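Local coordinates for hypothetical protein SA0798 (Staphylococcus aureus subsp. aureus N315, PDB 1XG8) that is of unknown function but probably adopts a thioredoxin-like fold, as a member of the DUF1462 family, at residues A[81-86]-A[98-103]. Residues are numbered along the deposited sequence; the frame is centred on the assembly and turned at random.
Sequences PLITMN and KQITRF
Ile83 and Ile100 meet through their terminal methyls, CD1 of Ile83 lying 3.7 Å from CD1 of Ile100, with the two side chains crossing at about a right angle. In Ile83, whose CB already faces the helix, the extended chi2 (-168°) carries CD1 outward to the meeting point. Ile31 and Leu35 of helix 28-42 and Ile95 also pack on Ile83, so this half of the contact is closed in by aliphatic groups. No hydrogen bond joins the two segments, and 164 Å² is buried between them. One strand residue in two serves the interface: the CB atoms of Ile83 and Met85 face the helix, while that of Thr84 points away, its side chain touching strand 8-14. Such alternation lets helix 97-110 cover strand 82-85 on one face of the mixed sheet. The strand order 48-54, 8-14, 82-85, 88-92, the cis peptide before Pro81 and the C-terminal helix are consistent with a thioredoxin-like fold. Further along the strand, Met85 bends at chi3 (75°) and brings CE to the edge of the Phe103 ring, near its plane; the modelled 3.2 Å from Met85 CE to Phe103 CE2 is below a normal carbon-carbon contact, leaving the exact placement of CE doubtful. Solvent lies beyond the helix, where the exposed Lys98 and Arg102 extend away from the strand. Phe103 also touches Glu88 and Val90 of strand 88-92, yet it remains partly exposed, unlike the buried isoleucines.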
ATOM      1  N   PRO A  81      -8.520  -0.328   1.749  1.00 21.06           N
ATOM      2  CA  PRO A  81      -7.129   0.130   1.630  1.00 20.45           C
ATOM      3  C   PRO A  81      -6.465  -0.094   0.277  1.00 19.44           C
ATOM      4  O   PRO A  81      -6.699  -1.100  -0.380  1.00 18.00           O
ATOM      5  CB  PRO A  81      -6.415  -0.646   2.737  1.00 21.54           C
ATOM      6  CG  PRO A  81      -7.215  -1.921   2.821  1.00 22.29           C
ATOM      7  CD  PRO A  81      -8.631  -1.386   2.770  1.00 21.31           C
ATOM      8  N   LEU A  82      -5.652   0.874  -0.135  1.00 19.52           N
ATOM      9  CA  LEU A  82      -4.894   0.768  -1.374  1.00 19.73           C
ATOM     10  C   LEU A  82      -3.433   0.848  -0.948  1.00 17.92           C
ATOM     11  O   LEU A  82      -3.048   1.746  -0.196  1.00 16.68           O
ATOM     12  CB  LEU A  82      -5.219   1.916  -2.335  1.00 21.70           C
ATOM     13  CG  LEU A  82      -4.328   2.031  -3.586  1.00 24.03           C
ATOM     14  CD1 LEU A  82      -4.596   0.894  -4.553  1.00 25.58           C
ATOM     15  CD2 LEU A  82      -4.604   3.359  -4.272  1.00 26.70           C
ATOM     16  N   ILE A  83      -2.633  -0.107  -1.405  1.00 15.62           N
ATOM     17  CA  ILE A  83      -1.222  -0.127  -1.070  1.00 14.99           C
ATOM     18  C   ILE A  83      -0.386   0.204  -2.294  1.00 15.29           C
ATOM     19  O   ILE A  83      -0.639  -0.317  -3.380  1.00 14.49           O
ATOM     20  CB  ILE A  83      -0.770  -1.526  -0.568  1.00 15.73           C
ATOM     21  CG1 ILE A  83      -1.581  -1.937   0.661  1.00 15.47           C
ATOM     22  CG2 ILE A  83       0.716  -1.499  -0.235  1.00 13.93           C
ATOM     23  CD1 ILE A  83      -1.038  -3.141   1.406  1.00 12.63           C
ATOM     24  N   THR A  84       0.587   1.095  -2.129  1.00 14.85           N
ATOM     25  CA  THR A  84       1.493   1.424  -3.226  1.00 16.17           C
ATOM     26  C   THR A  84       2.899   1.465  -2.657  1.00 16.84           C
ATOM     27  O   THR A  84       3.092   1.820  -1.495  1.00 17.92           O
ATOM     28  CB  THR A  84       1.207   2.801  -3.899  1.00 15.17           C
ATOM     29  OG1 THR A  84       1.401   3.848  -2.950  1.00 17.21           O
ATOM     30  CG2 THR A  84      -0.204   2.858  -4.461  1.00 15.61           C
ATOM     31  N   MET A  85       3.876   1.062  -3.460  1.00 18.64           N
ATOM     32  CA  MET A  85       5.275   1.085  -3.034  1.00 19.87           C
ATOM     33  C   MET A  85       6.062   1.818  -4.104  1.00 20.47           C
ATOM     34  O   MET A  85       6.146   1.366  -5.246  1.00 18.60           O
ATOM     35  CB  MET A  85       5.840  -0.322  -2.854  1.00 20.39           C
ATOM     36  CG  MET A  85       7.313  -0.309  -2.440  1.00 24.43           C
ATOM     37  SD  MET A  85       7.994  -1.939  -2.064  1.00 26.18           S
ATOM     38  CE  MET A  85       8.172  -2.613  -3.693  1.00 27.24           C
ATOM     39  N   ASN A  86       6.616   2.963  -3.722  1.00 21.30           N
ATOM     40  CA  ASN A  86       7.369   3.793  -4.645  1.00 23.04           C
ATOM     41  C   ASN A  86       6.430   4.278  -5.747  1.00 23.31           C
ATOM     42  O   ASN A  86       6.807   4.360  -6.917  1.00 21.35           O
ATOM     43  CB  ASN A  86       8.550   3.003  -5.214  1.00 24.97           C
ATOM     44  CG  ASN A  86       9.634   2.750  -4.169  1.00 27.06           C
ATOM     45  OD1 ASN A  86      10.363   1.760  -4.242  1.00 27.67           O
ATOM     46  ND2 ASN A  86       9.746   3.655  -3.199  1.00 23.77           N
ATOM     47  N   LYS A  98       0.481 -12.699  -0.174  1.00 24.94           N
ATOM     48  CA  LYS A  98       1.271 -13.084  -1.338  1.00 26.47           C
ATOM     49  C   LYS A  98       1.399 -11.949  -2.343  1.00 26.93           C
ATOM     50  O   LYS A  98       2.427 -11.830  -3.006  1.00 29.05           O
ATOM     51  CB  LYS A  98       0.657 -14.301  -2.024  1.00 27.54           C
ATOM     52  CG  LYS A  98       0.825 -15.590  -1.239  1.00 33.04           C
ATOM     53  CD  LYS A  98       2.300 -15.946  -1.047  1.00 36.65           C
ATOM     54  CE  LYS A  98       2.470 -17.140  -0.111  1.00 38.48           C
ATOM     55  NZ  LYS A  98       1.739 -18.336  -0.601  1.00 41.27           N
ATOM     56  N   GLN A  99       0.360 -11.127  -2.466  1.00 25.99           N
ATOM     57  CA  GLN A  99       0.396  -9.989  -3.384  1.00 27.10           C
ATOM     58  C   GLN A  99       1.522  -9.043  -2.975  1.00 26.58           C
ATOM     59  O   GLN A  99       2.251  -8.518  -3.822  1.00 27.74           O
ATOM     60  CB  GLN A  99      -0.907  -9.201  -3.343  1.00 26.64           C
ATOM     61  CG  GLN A  99      -2.132  -9.978  -3.700  1.00 31.62           C
ATOM     62  CD  GLN A  99      -3.314  -9.063  -3.902  1.00 34.06           C
ATOM     63  OE1 GLN A  99      -3.333  -8.269  -4.851  1.00 37.66           O
ATOM     64  NE2 GLN A  99      -4.300  -9.146  -3.007  1.00 32.76           N
ATOM     65  N   ILE A 100       1.643  -8.817  -1.671  1.00 24.10           N
ATOM     66  CA  ILE A 100       2.676  -7.953  -1.148  1.00 23.42           C
ATOM     67  C   ILE A 100       4.049  -8.595  -1.338  1.00 23.47           C
ATOM     68  O   ILE A 100       4.975  -7.954  -1.836  1.00 24.57           O
ATOM     69  CB  ILE A 100       2.495  -7.680   0.361  1.00 22.41           C
ATOM     70  CG1 ILE A 100       1.065  -7.221   0.656  1.00 21.07           C
ATOM     71  CG2 ILE A 100       3.510  -6.634   0.810  1.00 20.38           C
ATOM     72  CD1 ILE A 100       0.634  -6.049  -0.141  1.00 19.67           C
ATOM     73  N   THR A 101       4.188  -9.860  -0.953  1.00 21.89           N
ATOM     74  CA  THR A 101       5.482 -10.523  -1.072  1.00 20.96           C
ATOM     75  C   THR A 101       5.925 -10.782  -2.507  1.00 20.19           C
ATOM     76  O   THR A 101       7.085 -10.543  -2.859  1.00 19.88           O
ATOM     77  CB  THR A 101       5.516 -11.856  -0.272  1.00 20.75           C
ATOM     78  OG1 THR A 101       4.475 -12.731  -0.726  1.00 20.76           O
ATOM     79  CG2 THR A 101       5.351 -11.575   1.214  1.00 20.22           C
ATOM     80  N   ARG A 102       5.013 -11.257  -3.342  1.00 18.30           N
ATOM     81  CA  ARG A 102       5.382 -11.522  -4.718  1.00 18.94           C
ATOM     82  C   ARG A 102       5.774 -10.253  -5.461  1.00 18.35           C
ATOM     83  O   ARG A 102       6.581 -10.297  -6.382  1.00 18.81           O
ATOM     84  CB  ARG A 102       4.247 -12.249  -5.440  1.00 19.81           C
ATOM     85  CG  ARG A 102       4.079 -13.682  -4.965  1.00 20.12           C
ATOM     86  CD  ARG A 102       2.959 -14.403  -5.682  1.00 22.90           C
ATOM     87  NE  ARG A 102       2.817 -15.769  -5.183  1.00 27.16           N
ATOM     88  CZ  ARG A 102       1.938 -16.655  -5.644  1.00 29.88           C
ATOM     89  NH1 ARG A 102       1.105 -16.328  -6.624  1.00 32.15           N
ATOM     90  NH2 ARG A 102       1.896 -17.878  -5.128  1.00 30.53           N
ATOM     91  N   PHE A 103       5.204  -9.123  -5.066  1.00 19.38           N
ATOM     92  CA  PHE A 103       5.529  -7.852  -5.707  1.00 18.44           C
ATOM     93  C   PHE A 103       6.982  -7.483  -5.383  1.00 17.62           C
ATOM     94  O   PHE A 103       7.736  -7.064  -6.254  1.00 16.87           O
ATOM     95  CB  PHE A 103       4.596  -6.743  -5.214  1.00 19.55           C
ATOM     96  CG  PHE A 103       4.837  -5.407  -5.868  1.00 20.48           C
ATOM     97  CD1 PHE A 103       4.245  -5.099  -7.088  1.00 20.65           C
ATOM     98  CD2 PHE A 103       5.674  -4.460  -5.270  1.00 20.74           C
ATOM     99  CE1 PHE A 103       4.479  -3.860  -7.710  1.00 20.56           C
ATOM    100  CE2 PHE A 103       5.917  -3.218  -5.883  1.00 20.86           C
ATOM    101  CZ  PHE A 103       5.316  -2.919  -7.107  1.00 20.47           C
TER